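Local atomic coordinates of CofB (Escherichia coli, PDB entry 5AX6), a protein that serves as a homotrimeric minor pilin of the type IVb CFA/III pilus of enterotoxigenic E. coli and probably takes part in pilus assembly. Residues A410-S415 / V461-T466; G437-T442 / A457-F462; L362-P367 / T469-N474; G417-D422 / P475-V480. One frame throughout, in Å; residues are numbered along the deposited sequence.

Contact 1. Residues A410-S415 / V461-T466; sequences ADTKDS and VFDPLT
The carboxylate of D463 has T412 lying over one of its faces: CB of T412 is 3.5 Å from D463 OD2, and its CG2 methyl sits above D463 CG at 3.8 Å. At the OD1 end, a little to the other side of the plane, the N-H of L465 makes a weak, bent bond to D463 OD1. The oxygens themselves are joined to the loop through water. One water donates to both T412 OG1 and D463 OD1, each at 2.8 Å. D463 OD2 receives two more: a water 2.6 Å away whose second bond, to K413 O, is weak, and another that accepts the backbone N-H of K413. This buried acid thus holds the loop backbone through bridges rather than directly. T412 has its hydroxyl between the backbone N and the carbonyl carbon (chi1 57°), which sends the methyl to the carboxylate and V461 CG1, while OG1 also bonds to Q435 O. Further back, V461 straddles A410, with CG2 3.7 Å and CG1 3.8 Å from A410 CB. D411 turns the other way, its carboxylate taking the N-H groups of Q435 and A421. The loop that leaves strand 398-409 is laid in this way along the end of strand 452-463, with Y472 of strand 468-473 touching both T412 and V461, and L439 of strand 438-448 next to A410.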
loop_
_atom_site.group_PDB
_atom_site.type_symbol
_atom_site.label_atom_id
_atom_site.label_comp_id
_atom_site.label_asym_id
_atom_site.label_seq_id
_atom_site.Cartn_x
_atom_site.Cartn_y
_atom_site.Cartn_z
ATOM N N ALA A 410 -56.216 -1.107 15.770
ATOM C CA ALA A 410 -57.453 -0.445 15.393
ATOM C C ALA A 410 -58.026 0.323 16.581
ATOM O O ALA A 410 -59.063 -0.046 17.130
ATOM C CB ALA A 410 -58.455 -1.466 14.877
ATOM N N ASP A 411 -57.334 1.378 16.991
ATOM C CA ASP A 411 -57.776 2.150 18.145
ATOM C C ASP A 411 -59.103 2.869 17.846
ATOM O O ASP A 411 -59.397 3.195 16.700
ATOM C CB ASP A 411 -56.697 3.152 18.556
ATOM C CG ASP A 411 -56.833 3.605 20.010
ATOM O OD1 ASP A 411 -57.593 2.972 20.776
ATOM O OD2 ASP A 411 -56.158 4.586 20.388
ATOM N N THR A 412 -59.898 3.098 18.885
ATOM C CA THR A 412 -61.145 3.852 18.753
ATOM C C THR A 412 -61.261 4.822 19.926
ATOM O O THR A 412 -60.493 4.728 20.877
ATOM C CB THR A 412 -62.369 2.926 18.715
ATOM O OG1 THR A 412 -62.394 2.116 19.900
ATOM C CG2 THR A 412 -62.315 2.024 17.479
ATOM N N LYS A 413 -62.204 5.758 19.854
ATOM C CA LYS A 413 -62.374 6.743 20.921
ATOM C C LYS A 413 -62.724 6.075 22.248
ATOM O O LYS A 413 -63.504 5.121 22.282
ATOM C CB LYS A 413 -63.464 7.753 20.556
ATOM C CG LYS A 413 -63.122 8.662 19.394
ATOM C CD LYS A 413 -64.334 9.503 19.004
ATOM C CE LYS A 413 -63.971 10.578 17.985
ATOM N NZ LYS A 413 -64.744 11.839 18.218
ATOM N N ASP A 414 -62.144 6.564 23.339
ATOM C CA ASP A 414 -62.521 6.065 24.655
ATOM C C ASP A 414 -63.662 6.915 25.213
ATOM O O ASP A 414 -64.201 7.771 24.507
ATOM C CB ASP A 414 -61.324 6.054 25.610
ATOM C CG ASP A 414 -60.853 7.454 26.003
ATOM O OD1 ASP A 414 -61.354 8.462 25.458
ATOM O OD2 ASP A 414 -59.953 7.539 26.864
ATOM N N SER A 415 -64.016 6.680 26.473
ATOM C CA SER A 415 -65.109 7.405 27.124
ATOM C C SER A 415 -64.954 8.915 26.983
ATOM O O SER A 415 -65.932 9.632 26.784
ATOM C CB SER A 415 -65.182 7.029 28.606
ATOM O OG SER A 415 -65.244 5.623 28.770
ATOM N N VAL A 461 -60.769 1.383 10.106
ATOM C CA VAL A 461 -61.136 0.752 11.367
ATOM C C VAL A 461 -62.659 0.711 11.520
ATOM O O VAL A 461 -63.339 1.694 11.240
ATOM C CB VAL A 461 -60.510 1.503 12.567
ATOM C CG1 VAL A 461 -61.111 1.029 13.894
ATOM C CG2 VAL A 461 -58.973 1.337 12.567
ATOM N N PHE A 462 -63.185 -0.434 11.937
ATOM C CA PHE A 462 -64.598 -0.525 12.286
ATOM C C PHE A 462 -64.760 -0.542 13.794
ATOM O O PHE A 462 -64.147 -1.355 14.474
ATOM C CB PHE A 462 -65.247 -1.771 11.684
ATOM C CG PHE A 462 -66.701 -1.932 12.070
ATOM C CD1 PHE A 462 -67.672 -1.126 11.499
ATOM C CD2 PHE A 462 -67.084 -2.869 13.018
ATOM C CE1 PHE A 462 -69.008 -1.263 11.859
ATOM C CE2 PHE A 462 -68.417 -3.014 13.379
ATOM C CZ PHE A 462 -69.377 -2.208 12.800
ATOM N N ASP A 463 -65.589 0.358 14.312
ATOM C CA ASP A 463 -65.865 0.420 15.740
ATOM C C ASP A 463 -67.138 -0.374 16.037
ATOM O O ASP A 463 -68.234 0.080 15.730
ATOM C CB ASP A 463 -66.014 1.876 16.199
ATOM C CG ASP A 463 -66.111 2.018 17.715
ATOM O OD1 ASP A 463 -66.425 1.025 18.410
ATOM O OD2 ASP A 463 -65.866 3.137 18.215
ATOM N N PRO A 464 -66.992 -1.565 16.639
ATOM C CA PRO A 464 -68.149 -2.441 16.888
ATOM C C PRO A 464 -69.072 -1.910 17.988
ATOM O O PRO A 464 -70.263 -2.223 17.986
ATOM C CB PRO A 464 -67.505 -3.769 17.300
ATOM C CG PRO A 464 -66.158 -3.396 17.822
ATOM C CD PRO A 464 -65.721 -2.180 17.053
ATOM N N LEU A 465 -68.527 -1.108 18.895
ATOM C CA LEU A 465 -69.305 -0.509 19.978
ATOM C C LEU A 465 -70.370 0.456 19.456
ATOM O O LEU A 465 -71.480 0.510 19.983
ATOM C CB LEU A 465 -68.381 0.223 20.957
ATOM C CG LEU A 465 -68.074 -0.508 22.265
ATOM C CD1 LEU A 465 -67.823 -1.988 22.013
ATOM C CD2 LEU A 465 -66.887 0.129 22.973
ATOM N N THR A 466 -70.028 1.217 18.423
ATOM C CA THR A 466 -70.949 2.211 17.884
ATOM C C THR A 466 -71.360 1.875 16.457
ATOM O O THR A 466 -72.102 2.625 15.826
ATOM C CB THR A 466 -70.333 3.621 17.916
ATOM O OG1 THR A 466 -69.195 3.669 17.042
ATOM C CG2 THR A 466 -69.899 3.975 19.334
HETATM O O HOH W 1 -64.491 0.273 20.269
HETATM O O HOH W 2 -66.160 3.678 20.714
HETATM O O HOH W 3 -64.233 5.673 18.049
#

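Contact 2. Residues G437-T442 / A457-F462; sequences GYLSGT and ATMGVF
Two neighbouring antiparallel strands, 438-448 and 452-463, meet here as the arms of a beta hairpin, their local axes 4.7 Å apart. Y438 and F462 form a hydrogen-bonded pair, with Y438 N to F462 O at 2.9 Å and F462 N to Y438 O at 3.0 Å. Their side chains run alongside each other in the same direction; CD2 of Y438 comes to the edge of the F462 ring at CD2, 3.6 Å away, with the planes inclined at 36°. On the other face, L439 CD1 touches M459 SD at 3.9 Å, the two chains crossing at about a right angle. Between the non-hydrogen-bonded pairs L439-V461 and T442-M459, strand 438-448 has one residue extra: S440 N bonds to G460 O at 2.8 Å, whereas G460 N bonds to G441 O. S440 CB rests close over G460, which has no side chain. Farther on, T442 holds OG1 trans to its own nitrogen (chi1 178°), and from there it donates to T458 O at 2.9 Å from above the carbonyl plane. S440 OG bonds to G437 O of the third subunit, and G441 and T442 pair with a strand of that subunit. Two residues facing one make this a beta bulge, set in a hairpin whose sheet continues across the trimer interface.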
loop_
_atom_site.group_PDB
_atom_site.type_symbol
_atom_site.label_atom_id
_atom_site.label_comp_id
_atom_site.label_asym_id
_atom_site.label_seq_id
_atom_site.Cartn_x
_atom_site.Cartn_y
_atom_site.Cartn_z
ATOM N N GLY A 437 -61.076 -1.732 17.859
ATOM C CA GLY A 437 -62.116 -2.183 16.950
ATOM C C GLY A 437 -61.558 -3.252 16.028
ATOM O O GLY A 437 -60.610 -3.957 16.401
ATOM N N TYR A 438 -62.135 -3.387 14.836
ATOM C CA TYR A 438 -61.635 -4.350 13.857
ATOM C C TYR A 438 -60.788 -3.621 12.827
ATOM O O TYR A 438 -61.179 -2.577 12.319
ATOM C CB TYR A 438 -62.765 -5.089 13.144
ATOM C CG TYR A 438 -63.820 -5.656 14.057
ATOM C CD1 TYR A 438 -63.523 -5.999 15.369
ATOM C CD2 TYR A 438 -65.118 -5.847 13.606
ATOM C CE1 TYR A 438 -64.501 -6.519 16.214
ATOM C CE2 TYR A 438 -66.101 -6.357 14.441
ATOM C CZ TYR A 438 -65.785 -6.691 15.740
ATOM O OH TYR A 438 -66.760 -7.200 16.563
ATOM N N LEU A 439 -59.626 -4.174 12.524
ATOM C CA LEU A 439 -58.735 -3.560 11.551
ATOM C C LEU A 439 -59.173 -3.867 10.115
ATOM O O LEU A 439 -59.461 -5.019 9.787
ATOM C CB LEU A 439 -57.313 -4.071 11.798
ATOM C CG LEU A 439 -56.122 -3.415 11.134
ATOM C CD1 LEU A 439 -56.073 -1.940 11.521
ATOM C CD2 LEU A 439 -54.872 -4.169 11.590
ATOM N N SER A 440 -59.238 -2.847 9.262
ATOM C CA SER A 440 -59.418 -3.080 7.827
ATOM C C SER A 440 -58.061 -3.091 7.125
ATOM O O SER A 440 -57.918 -3.605 6.007
ATOM C CB SER A 440 -60.315 -2.018 7.204
ATOM O OG SER A 440 -61.649 -2.177 7.647
ATOM N N GLY A 441 -57.072 -2.500 7.786
ATOM C CA GLY A 441 -55.722 -2.462 7.254
ATOM C C GLY A 441 -55.181 -1.057 7.105
ATOM O O GLY A 441 -55.729 -0.112 7.659
ATOM N N THR A 442 -54.101 -0.919 6.340
ATOM C CA THR A 442 -53.487 0.384 6.153
ATOM C C THR A 442 -52.828 0.486 4.786
ATOM O O THR A 442 -52.253 -0.484 4.273
ATOM C CB THR A 442 -52.437 0.686 7.260
ATOM O OG1 THR A 442 -51.834 1.962 7.015
ATOM C CG2 THR A 442 -51.345 -0.370 7.270
ATOM N N ALA A 457 -50.106 7.797 5.652
ATOM C CA ALA A 457 -50.843 6.552 5.788
ATOM C C ALA A 457 -52.310 6.790 6.081
ATOM O O ALA A 457 -52.660 7.713 6.825
ATOM C CB ALA A 457 -50.225 5.696 6.903
ATOM N N THR A 458 -53.169 5.951 5.515
ATOM C CA THR A 458 -54.547 5.882 5.992
ATOM C C THR A 458 -54.773 4.512 6.613
ATOM O O THR A 458 -54.161 3.531 6.191
ATOM C CB THR A 458 -55.579 6.123 4.865
ATOM O OG1 THR A 458 -55.391 5.148 3.833
ATOM C CG2 THR A 458 -55.400 7.511 4.275
ATOM N N MET A 459 -55.644 4.457 7.617
ATOM C CA MET A 459 -56.036 3.202 8.243
ATOM C C MET A 459 -57.553 3.111 8.282
ATOM O O MET A 459 -58.216 4.078 8.638
ATOM C CB MET A 459 -55.481 3.097 9.672
ATOM C CG MET A 459 -55.875 1.800 10.406
ATOM S SD MET A 459 -55.428 1.803 12.163
ATOM C CE MET A 459 -53.808 2.546 12.035
ATOM N N GLY A 460 -58.089 1.949 7.929
ATOM C CA GLY A 460 -59.510 1.684 8.062
ATOM C C GLY A 460 -59.792 0.912 9.333
ATOM O O GLY A 460 -59.137 -0.093 9.616
ATOM N N VAL A 461 -60.769 1.383 10.106
ATOM C CA VAL A 461 -61.136 0.752 11.367
ATOM C C VAL A 461 -62.659 0.711 11.520
ATOM O O VAL A 461 -63.339 1.694 11.240
ATOM C CB VAL A 461 -60.510 1.503 12.567
ATOM C CG1 VAL A 461 -61.111 1.029 13.894
ATOM C CG2 VAL A 461 -58.973 1.337 12.567
ATOM N N PHE A 462 -63.185 -0.434 11.937
ATOM C CA PHE A 462 -64.598 -0.525 12.286
ATOM C C PHE A 462 -64.760 -0.542 13.794
ATOM O O PHE A 462 -64.147 -1.355 14.474
ATOM C CB PHE A 462 -65.247 -1.771 11.684
ATOM C CG PHE A 462 -66.701 -1.932 12.070
ATOM C CD1 PHE A 462 -67.672 -1.126 11.499
ATOM C CD2 PHE A 462 -67.084 -2.869 13.018
ATOM C CE1 PHE A 462 -69.008 -1.263 11.859
ATOM C CE2 PHE A 462 -68.417 -3.014 13.379
ATOM C CZ PHE A 462 -69.377 -2.208 12.800
#

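Contact 3. Residues L362-P367 / T469-N474; sequences LVITNP and TYVYLN
I364 turns CG1 away from its carbonyl carbon (chi1 -61°) and extends from there (chi2 174°), which carries CD1 across the strand to V471 CG1 and L473 CB, both at 3.8 Å. V471 in turn has CG1 opposite its backbone N (chi1 175°); that branch meets I364, and the second, CG2, packs against P367 CB at 3.7 Å. V471 is thereby wedged between two residues of the loop. V363 points away from the strand, yet its two methyls lie beside two tyrosines: CG1 near the edge of the Y470 ring, 4.2 Å from CD1, and CG2 near the edge of the Y472 ring, 4.1 Å from CE1. The backbones of V363 and Y472 form a single bridge, with the chains running in opposite directions. L473 N donates to L362 O at 2.8 Å and I364 N to V471 O. The chain leaving the short helix 359-362 thus docks at once on the edge of strand 468-473, whose other side is paired with strand 452-463. Beyond I364 the backbones separate and a water takes over, donating to I364 O at 2.8 Å and accepting from V471 N. Y472 OH bonds to D411 O, and its ring stands edge-to-face with F477. L362 sends CD2 toward L473 O and touches Y419 and P475, while R430 of the third subunit packs on L473.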
loop_
_atom_site.group_PDB
_atom_site.type_symbol
_atom_site.label_atom_id
_atom_site.label_comp_id
_atom_site.label_asym_id
_atom_site.label_seq_id
_atom_site.Cartn_x
_atom_site.Cartn_y
_atom_site.Cartn_z
ATOM N N LEU A 362 -57.064 13.116 13.312
ATOM C CA LEU A 362 -57.059 11.699 12.948
ATOM C C LEU A 362 -58.147 11.295 11.962
ATOM O O LEU A 362 -57.891 10.537 11.026
ATOM C CB LEU A 362 -57.208 10.830 14.205
ATOM C CG LEU A 362 -55.983 10.410 15.016
ATOM C CD1 LEU A 362 -56.425 9.717 16.299
ATOM C CD2 LEU A 362 -55.090 9.487 14.196
ATOM N N VAL A 363 -59.375 11.761 12.186
ATOM C CA VAL A 363 -60.486 11.222 11.421
ATOM C C VAL A 363 -60.670 11.968 10.112
ATOM O O VAL A 363 -60.806 13.194 10.093
ATOM C CB VAL A 363 -61.812 11.263 12.215
ATOM C CG1 VAL A 363 -62.965 10.801 11.331
ATOM C CG2 VAL A 363 -61.713 10.401 13.459
ATOM N N ILE A 364 -60.648 11.223 9.015
ATOM C CA ILE A 364 -60.994 11.774 7.713
ATOM C C ILE A 364 -62.507 11.694 7.564
ATOM O O ILE A 364 -63.050 10.614 7.333
ATOM C CB ILE A 364 -60.309 11.009 6.576
ATOM C CG1 ILE A 364 -58.789 11.095 6.724
ATOM C CG2 ILE A 364 -60.727 11.565 5.221
ATOM C CD1 ILE A 364 -58.051 10.241 5.715
ATOM N N THR A 365 -63.193 12.824 7.700
ATOM C CA THR A 365 -64.653 12.787 7.850
ATOM C C THR A 365 -65.431 12.419 6.580
ATOM O O THR A 365 -66.523 11.854 6.670
ATOM C CB THR A 365 -65.196 14.130 8.384
ATOM O OG1 THR A 365 -64.599 15.212 7.665
ATOM C CG2 THR A 365 -64.862 14.277 9.859
ATOM N N ASN A 366 -64.886 12.733 5.408
ATOM C CA ASN A 366 -65.524 12.328 4.155
ATOM C C ASN A 366 -64.511 11.638 3.257
ATOM O O ASN A 366 -64.106 12.180 2.222
ATOM C CB ASN A 366 -66.154 13.527 3.437
ATOM C CG ASN A 366 -67.441 14.006 4.111
ATOM O OD1 ASN A 366 -68.518 13.440 3.898
ATOM N ND2 ASN A 366 -67.331 15.055 4.922
ATOM N N PRO A 367 -64.102 10.427 3.658
ATOM C CA PRO A 367 -62.973 9.722 3.045
ATOM C C PRO A 367 -63.208 9.424 1.569
ATOM O O PRO A 367 -62.247 9.317 0.803
ATOM C CB PRO A 367 -62.870 8.434 3.871
ATOM C CG PRO A 367 -64.228 8.266 4.507
ATOM C CD PRO A 367 -64.731 9.654 4.744
ATOM N N THR A 469 -67.838 3.120 10.896
ATOM C CA THR A 469 -66.643 2.874 10.093
ATOM C C THR A 469 -65.800 4.135 9.978
ATOM O O THR A 469 -66.304 5.211 9.633
ATOM C CB THR A 469 -67.015 2.360 8.694
ATOM O OG1 THR A 469 -67.763 1.146 8.827
ATOM C CG2 THR A 469 -65.766 2.089 7.872
ATOM N N TYR A 470 -64.508 3.993 10.272
ATOM C CA TYR A 470 -63.596 5.120 10.327
ATOM C C TYR A 470 -62.451 4.969 9.343
ATOM O O TYR A 470 -62.014 3.859 9.054
ATOM C CB TYR A 470 -63.019 5.271 11.735
ATOM C CG TYR A 470 -64.007 5.779 12.753
ATOM C CD1 TYR A 470 -64.318 7.134 12.829
ATOM C CD2 TYR A 470 -64.621 4.910 13.645
ATOM C CE1 TYR A 470 -65.220 7.608 13.767
ATOM C CE2 TYR A 470 -65.525 5.375 14.590
ATOM C CZ TYR A 470 -65.822 6.723 14.642
ATOM O OH TYR A 470 -66.715 7.186 15.576
ATOM N N VAL A 471 -61.984 6.096 8.825
ATOM C CA VAL A 471 -60.716 6.140 8.110
ATOM C C VAL A 471 -59.827 7.123 8.848
ATOM O O VAL A 471 -60.214 8.273 9.053
ATOM C CB VAL A 471 -60.881 6.562 6.644
ATOM C CG1 VAL A 471 -59.511 6.709 5.981
ATOM C CG2 VAL A 471 -61.749 5.551 5.889
ATOM N N TYR A 472 -58.647 6.669 9.265
ATOM C CA TYR A 472 -57.736 7.514 10.022
ATOM C C TYR A 472 -56.573 7.976 9.142
ATOM O O TYR A 472 -56.096 7.215 8.283
ATOM C CB TYR A 472 -57.178 6.768 11.242
ATOM C CG TYR A 472 -58.187 6.295 12.266
ATOM C CD1 TYR A 472 -59.217 7.120 12.716
ATOM C CD2 TYR A 472 -58.085 5.017 12.812
ATOM C CE1 TYR A 472 -60.132 6.667 13.673
ATOM C CE2 TYR A 472 -58.981 4.559 13.752
ATOM C CZ TYR A 472 -60.001 5.386 14.186
ATOM O OH TYR A 472 -60.874 4.913 15.134
ATOM N N LEU A 473 -56.115 9.209 9.372
ATOM C CA LEU A 473 -54.955 9.770 8.689
ATOM C C LEU A 473 -53.731 9.847 9.601
ATOM O O LEU A 473 -53.804 10.408 10.688
ATOM C CB LEU A 473 -55.272 11.174 8.164
ATOM C CG LEU A 473 -54.098 11.927 7.537
ATOM C CD1 LEU A 473 -53.688 11.269 6.222
ATOM C CD2 LEU A 473 -54.439 13.402 7.321
ATOM N N ASN A 474 -52.606 9.296 9.149
ATOM C CA ASN A 474 -51.333 9.402 9.869
ATOM C C ASN A 474 -51.428 9.247 11.387
ATOM O O ASN A 474 -51.044 10.153 12.129
ATOM C CB ASN A 474 -50.673 10.745 9.563
ATOM C CG ASN A 474 -50.445 10.958 8.081
ATOM O OD1 ASN A 474 -50.238 10.006 7.326
ATOM N ND2 ASN A 474 -50.491 12.218 7.651
HETATM O O HOH W 4 -63.911 8.405 8.787
#

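Contact 4. Residues G417-D422 / P475-V480; sequences GKYQAD and PKFLSV
K476 NZ is gripped three ways: it donates to Y419 O at 2.6 Å, tilted 22° from the carbonyl plane, to a water also 2.6 Å away, and to S357 OG. The same water donates to D422 OD2, so the carboxylate and the ammonium are linked through solvent; D422 OD2 and K476 NZ themselves are 4.5 Å apart, too far for a salt bridge. The lysine leaves its backbone between N and the carbonyl carbon (chi1 59°) and is fully extended thereafter, which carries its methylenes across the carbonyl of A421 and the side chain of D422. A421 O lies against this chain, 3.0 Å from K476 CE, and also sits at the edge of the F477 ring, in its plane. It is buried and has no hydrogen-bonding partner in the model; the nearby ammonium charge probably eases its burial. F477 CB packs on A421 CB at 3.6 Å. The Y419 and F477 rings are inclined at 30° but slid apart, with centroids separated by 5.9 Å, so that they barely overlap and F477 CE2 alone comes up to the CB, CG and CD1 side of Y419. P475 CB lies over the rim of one face of the F477 ring, 3.6 Å above its plane. P475 to L478 form a type I beta turn, closed by L478 N to P475 O, that presents K476 and F477 to the loop. The turn links strand 468-473 to strand 478-487; around it, L362 of helix 359-362, V409 of strand 398-409 and M459 of strand 452-463 all touch F477.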
loop_
_atom_site.group_PDB
_atom_site.type_symbol
_atom_site.label_atom_id
_atom_site.label_comp_id
_atom_site.label_asym_id
_atom_site.label_seq_id
_atom_site.Cartn_x
_atom_site.Cartn_y
_atom_site.Cartn_z
ATOM N N GLY A 417 -63.468 10.391 24.595
ATOM C CA GLY A 417 -63.313 10.717 23.186
ATOM C C GLY A 417 -61.864 10.861 22.763
ATOM O O GLY A 417 -61.550 11.582 21.814
ATOM N N LYS A 418 -60.978 10.166 23.470
ATOM C CA LYS A 418 -59.550 10.232 23.189
ATOM C C LYS A 418 -59.017 8.907 22.648
ATOM O O LYS A 418 -59.604 7.855 22.880
ATOM C CB LYS A 418 -58.785 10.621 24.453
ATOM C CG LYS A 418 -59.154 11.995 24.994
ATOM C CD LYS A 418 -58.357 12.325 26.245
ATOM C CE LYS A 418 -58.465 13.800 26.609
ATOM N NZ LYS A 418 -57.607 14.140 27.783
ATOM N N TYR A 419 -57.898 8.969 21.931
ATOM C CA TYR A 419 -57.238 7.765 21.436
ATOM C C TYR A 419 -56.004 7.506 22.295
ATOM O O TYR A 419 -55.086 8.327 22.341
ATOM C CB TYR A 419 -56.875 7.910 19.952
ATOM C CG TYR A 419 -58.087 8.074 19.050
ATOM C CD1 TYR A 419 -58.693 6.971 18.453
ATOM C CD2 TYR A 419 -58.634 9.327 18.812
ATOM C CE1 TYR A 419 -59.800 7.118 17.640
ATOM C CE2 TYR A 419 -59.745 9.483 18.008
ATOM C CZ TYR A 419 -60.324 8.376 17.425
ATOM O OH TYR A 419 -61.431 8.527 16.620
ATOM N N GLN A 420 -55.996 6.376 22.995
ATOM C CA GLN A 420 -54.948 6.105 23.977
ATOM C C GLN A 420 -53.742 5.353 23.392
ATOM O O GLN A 420 -52.627 5.502 23.879
ATOM C CB GLN A 420 -55.519 5.321 25.163
ATOM C CG GLN A 420 -56.563 6.089 25.980
ATOM C CD GLN A 420 -56.081 7.468 26.418
ATOM O OE1 GLN A 420 -54.887 7.690 26.643
ATOM N NE2 GLN A 420 -57.015 8.407 26.534
ATOM N N ALA A 421 -53.958 4.556 22.350
ATOM C CA ALA A 421 -52.850 3.805 21.749
ATOM C C ALA A 421 -51.813 4.760 21.157
ATOM O O ALA A 421 -52.158 5.749 20.514
ATOM C CB ALA A 421 -53.374 2.840 20.693
ATOM N N ASP A 422 -50.535 4.470 21.387
ATOM C CA ASP A 422 -49.469 5.386 21.007
ATOM C C ASP A 422 -48.177 4.592 20.789
ATOM O O ASP A 422 -47.654 3.977 21.720
ATOM C CB ASP A 422 -49.283 6.460 22.093
ATOM C CG ASP A 422 -48.338 7.572 21.678
ATOM O OD1 ASP A 422 -47.458 7.353 20.816
ATOM O OD2 ASP A 422 -48.467 8.687 22.233
ATOM N N PRO A 475 -51.932 8.102 11.854
ATOM C CA PRO A 475 -52.227 7.891 13.277
ATOM C C PRO A 475 -51.019 7.496 14.144
ATOM O O PRO A 475 -50.143 6.757 13.692
ATOM C CB PRO A 475 -53.249 6.754 13.253
ATOM C CG PRO A 475 -52.989 6.021 11.996
ATOM C CD PRO A 475 -52.337 6.958 11.019
ATOM N N LYS A 476 -50.995 7.982 15.384
ATOM C CA LYS A 476 -49.920 7.655 16.324
ATOM C C LYS A 476 -49.931 6.183 16.713
ATOM O O LYS A 476 -48.972 5.691 17.325
ATOM C CB LYS A 476 -50.031 8.504 17.595
ATOM C CG LYS A 476 -51.361 8.299 18.319
ATOM C CD LYS A 476 -51.373 8.965 19.680
ATOM C CE LYS A 476 -52.715 8.726 20.374
ATOM N NZ LYS A 476 -52.866 9.527 21.616
ATOM N N PHE A 477 -51.016 5.483 16.390
ATOM C CA PHE A 477 -51.074 4.054 16.680
ATOM C C PHE A 477 -50.786 3.211 15.434
ATOM O O PHE A 477 -51.264 2.078 15.290
ATOM C CB PHE A 477 -52.423 3.664 17.312
ATOM C CG PHE A 477 -53.623 4.347 16.709
ATOM C CD1 PHE A 477 -54.241 3.829 15.578
ATOM C CD2 PHE A 477 -54.164 5.488 17.305
ATOM C CE1 PHE A 477 -55.372 4.449 15.033
ATOM C CE2 PHE A 477 -55.291 6.114 16.762
ATOM C CZ PHE A 477 -55.890 5.590 15.631
ATOM N N LEU A 478 -49.972 3.783 14.550
ATOM C CA LEU A 478 -49.357 3.065 13.438
ATOM C C LEU A 478 -47.902 3.484 13.427
ATOM O O LEU A 478 -47.600 4.679 13.384
ATOM C CB LEU A 478 -50.024 3.393 12.093
ATOM C CG LEU A 478 -49.332 2.825 10.851
ATOM C CD1 LEU A 478 -49.336 1.302 10.892
ATOM C CD2 LEU A 478 -49.975 3.325 9.536
ATOM N N SER A 479 -46.990 2.519 13.496
ATOM C CA SER A 479 -45.579 2.866 13.434
ATOM C C SER A 479 -44.888 2.025 12.383
ATOM O O SER A 479 -45.367 0.952 12.025
ATOM C CB SER A 479 -44.903 2.687 14.794
ATOM O OG SER A 479 -44.894 1.327 15.189
ATOM N N VAL A 480 -43.751 2.517 11.897
ATOM C CA VAL A 480 -43.059 1.848 10.814
ATOM C C VAL A 480 -41.566 1.825 11.064
ATOM O O VAL A 480 -41.033 2.705 11.745
ATOM C CB VAL A 480 -43.312 2.551 9.458
ATOM C CG1 VAL A 480 -44.738 2.316 8.983
ATOM C CG2 VAL A 480 -42.952 4.051 9.547
HETATM O O HOH W 5 -50.925 9.354 23.293
#

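All four contacts lie at one end of the C-terminal domain, with neighbouring centres 9 to 13 Å apart. Contact 2 is the buried sheet core, held mainly by backbone bonds, interrupted by a bulge, and turned toward other subunits. Contact 1 shares V461 and F462 with it but adds a loop to the strand end, relying on water and methyl packing. Contact 3 lines the edge of strand 468-473 away from strand 452-463; it is partly exposed, with two backbone bonds and aliphatic wedging. Contact 4 is buried too, meets no other subunit, and depends on a lysine and aromatic rings. Y472 joins contacts 1, 3 and 4, while D411 bonds to A421 and so ties the loops of contacts 1 and 4.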